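Local coordinates for sulfite reductase [ferredoxin] (Mycobacterium tuberculosis, PDB 1ZJ8), which reduces sulfite to sulfide with six electrons from reduced ferredoxin, using a siroheme and a [4Fe-4S] cluster as cofactors, at residues N35-L40 with R295-A300; F74-L79 with D211-P216; G181-G186 with I340-V345; G225-A230 with E334-P339; A361-G366 with R444-V449. All blocks are in the same frame, centred on the assembly; numbering follows the deposited sequence.

Contact 1: residues N35-L40 with R295-A300; sequences NANEEL and RLRAKA
Asn35, just before the short helix 36-40, and Asn37 within it meet Arg295 and Arg297 in the loop that joins helix 277-291 to helix 302-309, a helix-against-loop contact at the protein surface. The Asn35 amide lies against the main chain of Arg295. As modelled, its ND2 is 3.1 Å from Arg295 O and placed for at most a weak, bent bond (126° at the hydrogen); OD1 of Asn35 is also close to this oxygen, so the setting of the amide is doubtful. Asn37 keeps CG anti to its carbonyl carbon (chi1 -69°), which sends the side chain across that of Arg297 at about a right angle. CB and the amide end of Asn37 come to the edge of the guanidinium on its NE side, with the two flat groups turned 54° apart. The Arg297 chain bends at chi2 to reach this place. Its NH2 forms a salt bridge with Asp174, NH1 makes a weak hydrogen bond to Pro216 O, and Arg217 NE binds its backbone oxygen. The siroheme lies about 7 Å from the Arg297 side chain. Further out, Glu38 OE2 forms a salt bridge with Lys41 and stays 5.2 Å from Arg297 NH1, without contact.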
# COMPACT_ATOMS: atom_id res chain seq x y z
N ASN A 35 8.98 -10.05 23.73
CA ASN A 35 9.74 -9.11 22.88
C ASN A 35 9.83 -7.78 23.61
O ASN A 35 9.09 -7.55 24.57
CB ASN A 35 9.03 -8.88 21.53
CG ASN A 35 8.71 -10.16 20.81
OD1 ASN A 35 9.61 -10.90 20.44
ND2 ASN A 35 7.42 -10.45 20.60
N ALA A 36 10.72 -6.90 23.14
CA ALA A 36 10.74 -5.51 23.61
C ALA A 36 9.51 -4.76 23.08
O ALA A 36 9.05 -3.77 23.67
CB ALA A 36 12.02 -4.82 23.15
N ASN A 37 8.99 -5.24 21.95
CA ASN A 37 7.83 -4.68 21.29
C ASN A 37 6.56 -5.03 22.05
O ASN A 37 5.76 -4.14 22.34
CB ASN A 37 7.74 -5.19 19.85
CG ASN A 37 8.85 -4.64 18.97
OD1 ASN A 37 9.83 -5.33 18.66
ND2 ASN A 37 8.69 -3.39 18.55
N GLU A 38 6.39 -6.31 22.36
CA GLU A 38 5.29 -6.76 23.21
C GLU A 38 5.34 -6.19 24.63
O GLU A 38 4.31 -6.14 25.31
CB GLU A 38 5.23 -8.30 23.26
CG GLU A 38 4.54 -8.96 22.08
CD GLU A 38 3.18 -8.33 21.78
OE1 GLU A 38 2.49 -7.90 22.74
OE2 GLU A 38 2.81 -8.27 20.58
N GLU A 39 6.52 -5.76 25.08
CA GLU A 39 6.67 -5.25 26.44
C GLU A 39 6.34 -3.77 26.61
O GLU A 39 5.82 -3.36 27.65
CB GLU A 39 8.07 -5.53 26.97
CG GLU A 39 8.14 -5.53 28.48
CD GLU A 39 9.52 -5.89 28.94
OE1 GLU A 39 9.88 -7.10 28.84
OE2 GLU A 39 10.25 -4.95 29.36
N LEU A 40 6.65 -2.96 25.60
CA LEU A 40 6.33 -1.53 25.66
C LEU A 40 4.82 -1.29 25.53
O LEU A 40 4.29 -0.31 26.05
CB LEU A 40 7.12 -0.72 24.62
CG LEU A 40 6.95 -0.95 23.12
CD1 LEU A 40 5.62 -0.43 22.59
CD2 LEU A 40 8.11 -0.27 22.41
N ARG A 295 5.40 -13.94 19.71
CA ARG A 295 6.69 -14.44 20.16
C ARG A 295 7.82 -13.96 19.24
O ARG A 295 8.61 -13.10 19.63
CB ARG A 295 6.63 -15.96 20.23
CG ARG A 295 7.88 -16.61 20.75
CD ARG A 295 7.70 -18.11 20.80
NE ARG A 295 7.63 -18.68 19.46
CZ ARG A 295 8.69 -19.00 18.70
NH1 ARG A 295 9.93 -18.78 19.14
NH2 ARG A 295 8.51 -19.52 17.50
N LEU A 296 7.92 -14.52 18.04
CA LEU A 296 8.86 -14.03 17.02
C LEU A 296 8.24 -12.83 16.30
O LEU A 296 7.14 -12.91 15.75
CB LEU A 296 9.23 -15.12 16.00
CG LEU A 296 10.03 -16.34 16.49
CD1 LEU A 296 10.24 -17.40 15.39
CD2 LEU A 296 11.37 -15.91 17.09
N ARG A 297 8.97 -11.72 16.28
CA ARG A 297 8.56 -10.49 15.59
C ARG A 297 8.29 -10.69 14.10
O ARG A 297 7.37 -10.09 13.56
CB ARG A 297 9.63 -9.41 15.73
CG ARG A 297 9.09 -8.03 15.73
CD ARG A 297 8.48 -7.70 17.07
NE ARG A 297 7.66 -6.49 17.03
CZ ARG A 297 6.37 -6.45 16.69
NH1 ARG A 297 5.71 -7.54 16.31
NH2 ARG A 297 5.73 -5.29 16.70
N ALA A 298 9.08 -11.53 13.45
CA ALA A 298 8.87 -11.86 12.04
C ALA A 298 8.00 -13.11 11.84
O ALA A 298 7.94 -13.64 10.73
CB ALA A 298 10.20 -12.06 11.35
N LYS A 299 7.33 -13.59 12.89
CA LYS A 299 6.40 -14.71 12.77
C LYS A 299 5.11 -14.38 13.54
O LYS A 299 4.49 -15.26 14.16
CB LYS A 299 7.05 -16.00 13.28
CG LYS A 299 6.36 -17.34 12.86
CD LYS A 299 6.58 -18.41 13.98
CE LYS A 299 5.62 -19.60 13.91
NZ LYS A 299 6.22 -20.78 13.25
N ALA A 300 4.71 -13.11 13.46
CA ALA A 300 3.60 -12.56 14.24
C ALA A 300 2.33 -12.33 13.42
O ALA A 300 1.23 -12.27 13.98
CB ALA A 300 4.04 -11.26 14.90

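Contact 2: residues F74-L79 with D211-P216; sequences FRWWGL and DFADLP
Trp76 and Ala213 account for nearly all of this small, buried contact, which rests on one hydrogen bond from an indole to a main-chain carbonyl. Trp76 NE1 donates to Ala213 O over 2.8 Å, with an angle of 156° at the hydrogen. The acceptor lies at the edge of the indole, 9° out of the ring plane, and the donor in turn lies in the plane of the Ala213 carbonyl, so the two flat groups meet without either being approached over a face. A first torsion of -91° carries CG of Trp76 well away from the carbonyl carbon and lays the pyrrole edge against the 211-216 loop. Beside the bond, Ala213 O also skirts the benzene half of the ring, 3.7 Å from Trp76 CZ2. The methyl group of Ala213 adds a looser touch, its CB 4.3 Å from NE1 of Trp76. The indole N-H, which would be costly to bury alone, is thus satisfied by a backbone oxygen. Pro46 packs on the Trp76 side chain, and the Trp76 backbone is bonded to that of Glu170. The contact therefore joins the connection between helix 67-73 and strand 79-83, which holds the 3-10 segment 75-76, with the loop between helix 196-206 and strand 219-224, while helix 277-291 packs against Phe212 and Leu215 of that loop.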
# COMPACT_ATOMS: atom_id res chain seq x y z
N PHE A 74 4.96 6.25 18.93
CA PHE A 74 4.73 7.29 17.89
C PHE A 74 3.97 6.75 16.67
O PHE A 74 3.16 7.45 16.07
CB PHE A 74 6.08 7.86 17.39
CG PHE A 74 6.49 9.16 18.05
CD1 PHE A 74 6.46 9.30 19.43
CD2 PHE A 74 6.94 10.23 17.28
CE1 PHE A 74 6.87 10.49 20.04
CE2 PHE A 74 7.34 11.44 17.88
CZ PHE A 74 7.31 11.56 19.26
N ARG A 75 4.26 5.51 16.33
CA ARG A 75 3.67 4.88 15.15
C ARG A 75 2.15 4.86 15.23
O ARG A 75 1.47 5.06 14.22
CB ARG A 75 4.23 3.47 15.01
CG ARG A 75 5.74 3.49 14.80
CD ARG A 75 6.26 2.11 14.64
NE ARG A 75 7.68 2.13 14.32
CZ ARG A 75 8.38 1.05 14.00
NH1 ARG A 75 7.81 -0.14 13.94
NH2 ARG A 75 9.67 1.17 13.72
N TRP A 76 1.60 4.69 16.42
CA TRP A 76 0.15 4.68 16.58
C TRP A 76 -0.48 5.99 16.13
O TRP A 76 -1.71 6.08 16.08
CB TRP A 76 -0.24 4.41 18.04
CG TRP A 76 -0.42 2.97 18.32
CD1 TRP A 76 -1.60 2.32 18.51
CD2 TRP A 76 0.61 1.98 18.42
NE1 TRP A 76 -1.37 0.99 18.75
CE2 TRP A 76 -0.02 0.75 18.70
CE3 TRP A 76 2.01 2.01 18.33
CZ2 TRP A 76 0.70 -0.43 18.88
CZ3 TRP A 76 2.72 0.83 18.50
CH2 TRP A 76 2.06 -0.37 18.77
N TRP A 77 0.36 6.98 15.82
CA TRP A 77 -0.12 8.22 15.21
C TRP A 77 0.52 8.49 13.85
O TRP A 77 0.48 9.61 13.36
CB TRP A 77 0.10 9.40 16.15
CG TRP A 77 -0.75 9.29 17.34
CD1 TRP A 77 -0.38 8.79 18.55
CD2 TRP A 77 -2.14 9.64 17.45
NE1 TRP A 77 -1.45 8.81 19.41
CE2 TRP A 77 -2.54 9.33 18.77
CE3 TRP A 77 -3.07 10.19 16.57
CZ2 TRP A 77 -3.85 9.56 19.24
CZ3 TRP A 77 -4.38 10.41 17.04
CH2 TRP A 77 -4.74 10.09 18.36
N GLY A 78 1.08 7.46 13.23
CA GLY A 78 1.64 7.60 11.89
C GLY A 78 2.92 8.43 11.82
O GLY A 78 3.23 9.00 10.75
N LEU A 79 3.66 8.50 12.94
CA LEU A 79 4.96 9.17 12.99
C LEU A 79 6.02 8.12 13.05
O LEU A 79 6.13 7.38 14.02
CB LEU A 79 5.07 10.11 14.18
CG LEU A 79 4.24 11.37 13.97
CD1 LEU A 79 3.85 11.98 15.31
CD2 LEU A 79 4.97 12.40 13.10
N ASP A 211 -9.93 -1.49 21.92
CA ASP A 211 -10.09 -2.93 21.68
C ASP A 211 -9.14 -3.51 20.64
O ASP A 211 -8.67 -4.64 20.81
CB ASP A 211 -11.53 -3.27 21.35
CG ASP A 211 -12.47 -2.83 22.44
OD1 ASP A 211 -12.57 -1.58 22.63
OD2 ASP A 211 -13.04 -3.70 23.13
N PHE A 212 -8.86 -2.74 19.59
CA PHE A 212 -7.99 -3.18 18.50
C PHE A 212 -6.72 -2.33 18.39
O PHE A 212 -6.04 -2.35 17.36
CB PHE A 212 -8.77 -3.16 17.18
CG PHE A 212 -10.00 -4.01 17.21
CD1 PHE A 212 -9.89 -5.38 17.42
CD2 PHE A 212 -11.25 -3.45 17.10
CE1 PHE A 212 -11.01 -6.18 17.47
CE2 PHE A 212 -12.39 -4.24 17.16
CZ PHE A 212 -12.27 -5.60 17.35
N ALA A 213 -6.38 -1.62 19.46
CA ALA A 213 -5.15 -0.85 19.49
C ALA A 213 -3.90 -1.69 19.79
O ALA A 213 -2.80 -1.18 19.69
CB ALA A 213 -5.28 0.30 20.49
N ASP A 214 -4.06 -2.96 20.18
CA ASP A 214 -2.89 -3.80 20.48
C ASP A 214 -3.08 -5.18 19.89
O ASP A 214 -3.73 -6.06 20.49
CB ASP A 214 -2.65 -3.86 22.00
CG ASP A 214 -1.40 -4.65 22.40
OD1 ASP A 214 -0.66 -5.13 21.51
OD2 ASP A 214 -1.15 -4.77 23.62
N LEU A 215 -2.49 -5.36 18.71
CA LEU A 215 -2.55 -6.61 17.97
C LEU A 215 -1.13 -7.20 17.85
O LEU A 215 -0.13 -6.51 18.07
CB LEU A 215 -3.18 -6.40 16.58
CG LEU A 215 -4.38 -5.46 16.45
CD1 LEU A 215 -4.84 -5.42 15.01
CD2 LEU A 215 -5.52 -5.88 17.33
N PRO A 216 -1.05 -8.51 17.52
CA PRO A 216 0.22 -9.18 17.28
C PRO A 216 1.14 -8.43 16.32
O PRO A 216 2.37 -8.50 16.46
CB PRO A 216 -0.21 -10.50 16.65
CG PRO A 216 -1.58 -10.77 17.18
CD PRO A 216 -2.20 -9.43 17.41

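Contact 3: residues G181-G186 with I340-V345; sequences GSPLAG and IDHVGV
Pro183 and His342 bring the two loops nearest, their CA atoms 7.6 Å apart, and His342 does so from the left-handed helical region of backbone space (phi 61°, psi 23°). The contact joins the loop after strand 176-181 to segment 340-345, which leads into strand 344-347, and the imidazole enters the bend formed by residues 182-184. Leu184 CD1 lies over one face of the ring in a CH-pi contact, 3.6 Å from the ring centroid and displaced toward the ND1 side. The opposite face is backed by Ile340 CG2 of its own loop, so the imidazole is held between two aliphatic groups. The Pro183 and His342 side chains cross at about a right angle, with Pro183 CG 3.7 Å from His342 CD2. The first torsion of His342 (chi1 -60°) sets CG anti to the carbonyl carbon and points the ring at residues 182-184.

Each loop holds a small turn. Ser182 OG accepts from Leu184 N at 2.9 Å, an ST turn, and Asp341 OD1 accepts from Val343 N at 3.1 Å, an Asx turn that spans His342. Asp341 also pairs with Arg423 in a salt bridge. No hydrogen bond passes between the loops themselves; they are joined through Asp228, whose OD2 is hydrogen-bonded to both His342 NE2 and Ser182 OG. ND1 of His342 is paired with Gln346 NE2. With a carboxylate at NE2 and an amide nitrogen at ND1, the imidazole would be expected to favour a proton on NE2, and its orientation is fixed at both nitrogens.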
# COMPACT_ATOMS: atom_id res chain seq x y z
N GLY A 181 -10.32 1.00 -0.39
CA GLY A 181 -11.60 1.03 -1.11
C GLY A 181 -11.45 1.28 -2.60
O GLY A 181 -10.45 1.87 -3.04
N SER A 182 -12.43 0.84 -3.39
CA SER A 182 -12.47 1.17 -4.81
C SER A 182 -12.43 2.68 -4.99
O SER A 182 -13.28 3.41 -4.43
CB SER A 182 -13.74 0.67 -5.48
OG SER A 182 -13.93 1.31 -6.73
N PRO A 183 -11.44 3.16 -5.76
CA PRO A 183 -11.40 4.55 -6.18
C PRO A 183 -12.64 5.03 -6.90
O PRO A 183 -12.76 6.22 -7.13
CB PRO A 183 -10.23 4.57 -7.18
CG PRO A 183 -9.38 3.48 -6.79
CD PRO A 183 -10.29 2.41 -6.25
N LEU A 184 -13.51 4.11 -7.32
CA LEU A 184 -14.78 4.47 -7.97
C LEU A 184 -15.97 3.92 -7.21
O LEU A 184 -17.01 3.63 -7.81
CB LEU A 184 -14.81 4.00 -9.42
CG LEU A 184 -14.27 5.09 -10.34
CD1 LEU A 184 -12.76 4.94 -10.52
CD2 LEU A 184 -14.99 5.04 -11.66
N ALA A 185 -15.83 3.79 -5.90
CA ALA A 185 -16.90 3.29 -5.08
C ALA A 185 -18.13 4.21 -5.23
O ALA A 185 -18.03 5.43 -5.02
CB ALA A 185 -16.45 3.21 -3.65
N GLY A 186 -19.26 3.63 -5.63
CA GLY A 186 -20.50 4.39 -5.82
C GLY A 186 -20.72 5.03 -7.18
O GLY A 186 -21.78 5.63 -7.42
N ILE A 340 -7.33 -3.63 -12.45
CA ILE A 340 -8.02 -2.37 -12.63
C ILE A 340 -7.29 -1.25 -11.88
O ILE A 340 -7.36 -1.15 -10.64
CB ILE A 340 -9.47 -2.47 -12.12
CG1 ILE A 340 -10.20 -3.66 -12.77
CG2 ILE A 340 -10.23 -1.14 -12.34
CD1 ILE A 340 -10.21 -4.91 -11.94
N ASP A 341 -6.59 -0.39 -12.62
CA ASP A 341 -5.95 0.76 -11.98
C ASP A 341 -6.72 2.06 -12.12
O ASP A 341 -6.34 3.05 -11.50
CB ASP A 341 -4.49 0.94 -12.43
CG ASP A 341 -4.34 1.27 -13.91
OD1 ASP A 341 -5.35 1.53 -14.56
OD2 ASP A 341 -3.20 1.28 -14.42
N HIS A 342 -7.80 2.05 -12.91
CA HIS A 342 -8.64 3.23 -13.14
C HIS A 342 -7.94 4.41 -13.77
O HIS A 342 -8.40 5.51 -13.66
CB HIS A 342 -9.30 3.68 -11.84
CG HIS A 342 -10.17 2.63 -11.23
ND1 HIS A 342 -11.32 2.18 -11.84
CD2 HIS A 342 -10.05 1.94 -10.08
CE1 HIS A 342 -11.87 1.25 -11.08
NE2 HIS A 342 -11.12 1.08 -10.02
N VAL A 343 -6.85 4.19 -14.47
CA VAL A 343 -6.18 5.28 -15.17
C VAL A 343 -6.90 5.63 -16.50
O VAL A 343 -7.32 4.75 -17.24
CB VAL A 343 -4.69 4.94 -15.37
CG1 VAL A 343 -4.10 5.67 -16.56
CG2 VAL A 343 -3.91 5.26 -14.08
N GLY A 344 -7.02 6.93 -16.80
CA GLY A 344 -7.70 7.38 -18.02
C GLY A 344 -9.11 7.83 -17.69
O GLY A 344 -9.44 8.03 -16.51
N VAL A 345 -9.94 8.00 -18.72
CA VAL A 345 -11.29 8.57 -18.56
C VAL A 345 -12.31 7.46 -18.59
O VAL A 345 -12.21 6.56 -19.44
CB VAL A 345 -11.64 9.58 -19.67
CG1 VAL A 345 -12.96 10.26 -19.35
CG2 VAL A 345 -10.56 10.62 -19.83

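Contact 4: residues G225-A230 with E334-P339; sequences GLQDVA and EPVKHP
Gln227 grips the backbone of Glu334 and Val336 with both ends of its amide, a side-chain-to-main-chain contact at the surface. It ties the loop between strands 219-224 and 236-243 to the linker that runs from strand 328-329 to strand 344-347. NE2 of Gln227 donates to Glu334 O at 3.0 Å in a fairly straight bond, 162° at the hydrogen. The acceptor lies in the plane of the glutamine amide, but the donor stands 43° above the plane of the Glu334 carbonyl. At the other end, OE1 of Gln227 accepts a weak bond from Val336 N, 3.3 Å away. Between these two groups the backbone passes through Pro335, whose CA comes near the same OE1.

Gln227 sits at the centre of an inverse gamma turn, in which Asp228 N bonds weakly to Leu226 O, and this tight bend presents its side chain to the linker. CG is anti to the carbonyl carbon (chi1 -62°) and the chain runs on extended, which gives the amide its reach. The Val336 side chain runs antiparallel alongside it: its CG1 lies 3.7 Å from Gln227 NE2 and its CG2 3.8 Å from Gln227 OE1, so both valine branches lie on one side of the amide. Gln227 also touches Ile239 of strand 236-243.

The hydrogen bonding is neutral and uses peptide groups. The amide stands in for a neighbouring peptide, and the two bonds, one of them weak, would restrain its rotation while engaging one carbonyl and one N-H of a linker without regular secondary structure.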
# COMPACT_ATOMS: atom_id res chain seq x y z
N GLY A 225 -16.46 -3.35 -4.14
CA GLY A 225 -17.30 -4.06 -5.09
C GLY A 225 -16.68 -4.23 -6.47
O GLY A 225 -17.38 -4.57 -7.43
N LEU A 226 -15.38 -3.95 -6.57
CA LEU A 226 -14.52 -4.35 -7.71
C LEU A 226 -13.26 -5.02 -7.15
O LEU A 226 -12.93 -4.83 -5.99
CB LEU A 226 -14.06 -3.13 -8.54
CG LEU A 226 -15.05 -2.39 -9.43
CD1 LEU A 226 -14.39 -1.17 -10.07
CD2 LEU A 226 -15.61 -3.32 -10.49
N GLN A 227 -12.55 -5.79 -7.97
CA GLN A 227 -11.23 -6.30 -7.57
C GLN A 227 -10.15 -5.29 -7.99
O GLN A 227 -9.36 -5.59 -8.87
CB GLN A 227 -10.94 -7.66 -8.23
CG GLN A 227 -11.88 -8.82 -7.86
CD GLN A 227 -11.80 -9.96 -8.90
OE1 GLN A 227 -10.74 -10.57 -9.07
NE2 GLN A 227 -12.90 -10.23 -9.59
N ASP A 228 -10.16 -4.09 -7.38
CA ASP A 228 -9.17 -3.03 -7.67
C ASP A 228 -8.36 -2.64 -6.44
O ASP A 228 -7.80 -1.54 -6.38
CB ASP A 228 -9.85 -1.80 -8.27
CG ASP A 228 -10.95 -1.24 -7.38
OD1 ASP A 228 -11.02 -1.60 -6.18
OD2 ASP A 228 -11.77 -0.45 -7.89
N VAL A 229 -8.28 -3.54 -5.46
CA VAL A 229 -7.67 -3.27 -4.16
C VAL A 229 -6.69 -4.37 -3.70
O VAL A 229 -6.48 -4.59 -2.50
CB VAL A 229 -8.77 -3.05 -3.06
CG1 VAL A 229 -9.62 -1.82 -3.36
CG2 VAL A 229 -9.66 -4.28 -2.91
N ALA A 230 -6.07 -5.06 -4.64
CA ALA A 230 -5.00 -6.01 -4.33
C ALA A 230 -5.38 -6.80 -3.09
O ALA A 230 -4.64 -6.85 -2.11
CB ALA A 230 -3.66 -5.26 -4.11
N GLU A 334 -15.58 -14.20 -10.49
CA GLU A 334 -14.62 -14.54 -11.55
C GLU A 334 -13.39 -13.66 -11.43
O GLU A 334 -13.50 -12.44 -11.58
CB GLU A 334 -15.23 -14.38 -12.95
CG GLU A 334 -16.28 -15.44 -13.29
CD GLU A 334 -15.70 -16.85 -13.53
OE1 GLU A 334 -16.16 -17.85 -12.89
OE2 GLU A 334 -14.76 -16.96 -14.35
N PRO A 335 -12.22 -14.27 -11.16
CA PRO A 335 -11.02 -13.43 -11.03
C PRO A 335 -10.81 -12.66 -12.33
O PRO A 335 -11.04 -13.22 -13.40
CB PRO A 335 -9.89 -14.45 -10.78
CG PRO A 335 -10.57 -15.73 -10.34
CD PRO A 335 -11.92 -15.71 -11.00
N VAL A 336 -10.43 -11.40 -12.25
CA VAL A 336 -10.29 -10.59 -13.45
C VAL A 336 -9.05 -11.01 -14.21
O VAL A 336 -8.14 -11.58 -13.62
CB VAL A 336 -10.25 -9.10 -13.12
CG1 VAL A 336 -11.64 -8.65 -12.72
CG2 VAL A 336 -9.20 -8.79 -12.02
N LYS A 337 -9.04 -10.74 -15.51
CA LYS A 337 -7.87 -11.10 -16.34
C LYS A 337 -6.76 -10.09 -16.08
O LYS A 337 -5.66 -10.44 -15.61
CB LYS A 337 -8.20 -11.16 -17.84
CG LYS A 337 -9.54 -11.82 -18.21
CD LYS A 337 -10.72 -10.79 -18.34
CE LYS A 337 -11.63 -11.09 -19.57
NZ LYS A 337 -10.93 -10.94 -20.91
N HIS A 338 -7.07 -8.82 -16.35
CA HIS A 338 -6.13 -7.71 -16.16
C HIS A 338 -6.50 -6.99 -14.86
O HIS A 338 -7.63 -7.08 -14.41
CB HIS A 338 -6.21 -6.77 -17.38
CG HIS A 338 -6.24 -7.50 -18.69
ND1 HIS A 338 -5.13 -8.13 -19.22
CD2 HIS A 338 -7.25 -7.73 -19.56
CE1 HIS A 338 -5.46 -8.71 -20.37
NE2 HIS A 338 -6.74 -8.47 -20.60
N PRO A 339 -5.53 -6.30 -14.24
CA PRO A 339 -5.88 -5.50 -13.08
C PRO A 339 -6.65 -4.22 -13.44
O PRO A 339 -6.63 -3.78 -14.58
CB PRO A 339 -4.51 -5.14 -12.46
CG PRO A 339 -3.55 -5.98 -13.12
CD PRO A 339 -4.09 -6.23 -14.49

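Contact 5: residues A361-G366 with R444-V449; sequences AGRVSG and RAQHLV
Ala361 and Ala445 form the buried, apolar part of this contact, a light methyl-to-methyl touch, and Arg363 with Gln446 its partly exposed side. The two alanine methyl groups face each other, CB to CB, at 4.2 Å. Ala361 reaches this position from a left-handed backbone conformation, and Leu425 of strand 425-427 touches both methyls. The siroheme lies about 7 Å from the Ala361 side chain.

On the outer side the Gln446 amide crosses the aliphatic part of Arg363 at about a right angle, its NE2 lying beside Arg363 CB and 3.9 Å from Arg363 CD. The guanidinium and amide planes are 27° apart. No hydrogen bond links the two residues. Each polar end is held by other partners: Gln446 NE2 donates to Ile360 O and Arg442 O, while Arg363 NH2 forms a salt bridge with Asp137. CG of Arg363 stands opposite the backbone N (chi1 169°), and bends at chi2 and chi3 carry the guanidinium onward past the amide.

The N-terminal end of helix 442-455 thus packs against the turn that leads into strand 363-365. That strand is an outer one of its antiparallel sheet, bonded to strand 135-138 through Val364 and Ala136, and Ser365 then caps helix 366-379 with a weak bond to Ile368 N. Strand 425-427 lies beside the alanine pair, and helix 532-545 touches helix 442-455 through Arg444 and Leu448.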
# COMPACT_ATOMS: atom_id res chain seq x y z
N ALA A 361 5.41 6.76 -9.77
CA ALA A 361 5.57 6.06 -8.50
C ALA A 361 5.11 6.91 -7.35
O ALA A 361 5.83 7.05 -6.40
CB ALA A 361 7.01 5.69 -8.30
N GLY A 362 3.93 7.53 -7.47
CA GLY A 362 3.31 8.25 -6.36
C GLY A 362 3.87 9.63 -6.04
O GLY A 362 3.31 10.34 -5.19
N ARG A 363 4.94 10.05 -6.72
CA ARG A 363 5.63 11.29 -6.35
C ARG A 363 4.92 12.52 -6.85
O ARG A 363 4.84 12.73 -8.05
CB ARG A 363 7.06 11.31 -6.91
CG ARG A 363 7.75 12.70 -6.78
CD ARG A 363 9.15 12.64 -6.20
NE ARG A 363 9.11 12.34 -4.78
CZ ARG A 363 10.18 12.02 -4.05
NH1 ARG A 363 11.39 12.00 -4.60
NH2 ARG A 363 10.04 11.71 -2.76
N VAL A 364 4.40 13.32 -5.92
CA VAL A 364 3.83 14.63 -6.23
C VAL A 364 4.47 15.67 -5.28
O VAL A 364 5.66 15.58 -4.99
CB VAL A 364 2.24 14.64 -6.19
CG1 VAL A 364 1.65 13.78 -7.32
CG2 VAL A 364 1.68 14.17 -4.84
N SER A 365 3.70 16.66 -4.80
CA SER A 365 4.19 17.72 -3.92
C SER A 365 3.03 18.59 -3.44
O SER A 365 1.91 18.57 -4.00
CB SER A 365 5.26 18.59 -4.61
OG SER A 365 4.78 19.28 -5.77
N GLY A 366 3.30 19.38 -2.40
CA GLY A 366 2.32 20.29 -1.83
C GLY A 366 1.78 21.15 -2.94
O GLY A 366 0.57 21.18 -3.15
N ARG A 444 15.07 7.20 -8.43
CA ARG A 444 15.48 6.41 -9.58
C ARG A 444 14.37 6.35 -10.61
O ARG A 444 14.58 6.65 -11.79
CB ARG A 444 15.81 4.99 -9.12
CG ARG A 444 16.45 4.13 -10.21
CD ARG A 444 17.91 4.50 -10.42
NE ARG A 444 18.26 4.68 -11.82
CZ ARG A 444 18.44 3.70 -12.69
NH1 ARG A 444 18.28 2.46 -12.31
NH2 ARG A 444 18.77 3.95 -13.94
N ALA A 445 13.19 5.99 -10.12
CA ALA A 445 11.98 5.87 -10.94
C ALA A 445 11.69 7.12 -11.73
O ALA A 445 11.16 7.05 -12.83
CB ALA A 445 10.78 5.58 -10.04
N GLN A 446 12.04 8.27 -11.16
CA GLN A 446 11.76 9.55 -11.83
C GLN A 446 12.58 9.72 -13.11
O GLN A 446 12.16 10.42 -14.04
CB GLN A 446 12.03 10.74 -10.90
CG GLN A 446 11.33 10.69 -9.54
CD GLN A 446 9.85 10.50 -9.69
OE1 GLN A 446 9.25 11.02 -10.62
NE2 GLN A 446 9.26 9.73 -8.78
N HIS A 447 13.75 9.08 -13.13
CA HIS A 447 14.63 9.09 -14.30
C HIS A 447 14.39 7.88 -15.18
O HIS A 447 14.65 7.93 -16.39
CB HIS A 447 16.11 9.03 -13.86
CG HIS A 447 16.56 10.22 -13.05
ND1 HIS A 447 16.38 10.31 -11.69
CD2 HIS A 447 17.22 11.35 -13.42
CE1 HIS A 447 16.89 11.45 -11.25
NE2 HIS A 447 17.40 12.10 -12.28
N LEU A 448 13.93 6.79 -14.58
CA LEU A 448 13.91 5.50 -15.26
C LEU A 448 12.74 5.41 -16.21
O LEU A 448 12.90 4.91 -17.32
CB LEU A 448 13.90 4.38 -14.23
CG LEU A 448 13.94 2.94 -14.75
CD1 LEU A 448 15.16 2.71 -15.64
CD2 LEU A 448 13.90 1.97 -13.58
N VAL A 449 11.58 5.91 -15.78
CA VAL A 449 10.38 5.94 -16.61
C VAL A 449 10.62 6.65 -17.97
O VAL A 449 10.38 6.05 -19.02
CB VAL A 449 9.18 6.54 -15.83
CG1 VAL A 449 8.08 6.98 -16.79
CG2 VAL A 449 8.64 5.55 -14.81

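From the N terminus, contact 1 closes the widest loop, bringing helix 36-40 to the loop before helix 302-309. Contact 2 lies within that span and joins the turn before strand 79-83 to the loop before strand 219-224; the two touch through Arg297 and Pro216. Contact 3 opens inside both loops and closes beyond them, so it crosses contacts 1 and 2. Contact 4 falls within contact 3, follows contact 2 in series and also crosses contact 1. Contacts 3 and 4 adjoin, binding the linker before strand 344-347 to the loops at the ends of strands 176-181 and 219-224 of the six-stranded mixed sheet. Contact 5 comes last, in series with all the others, and ties strand 363-365 to helix 442-455.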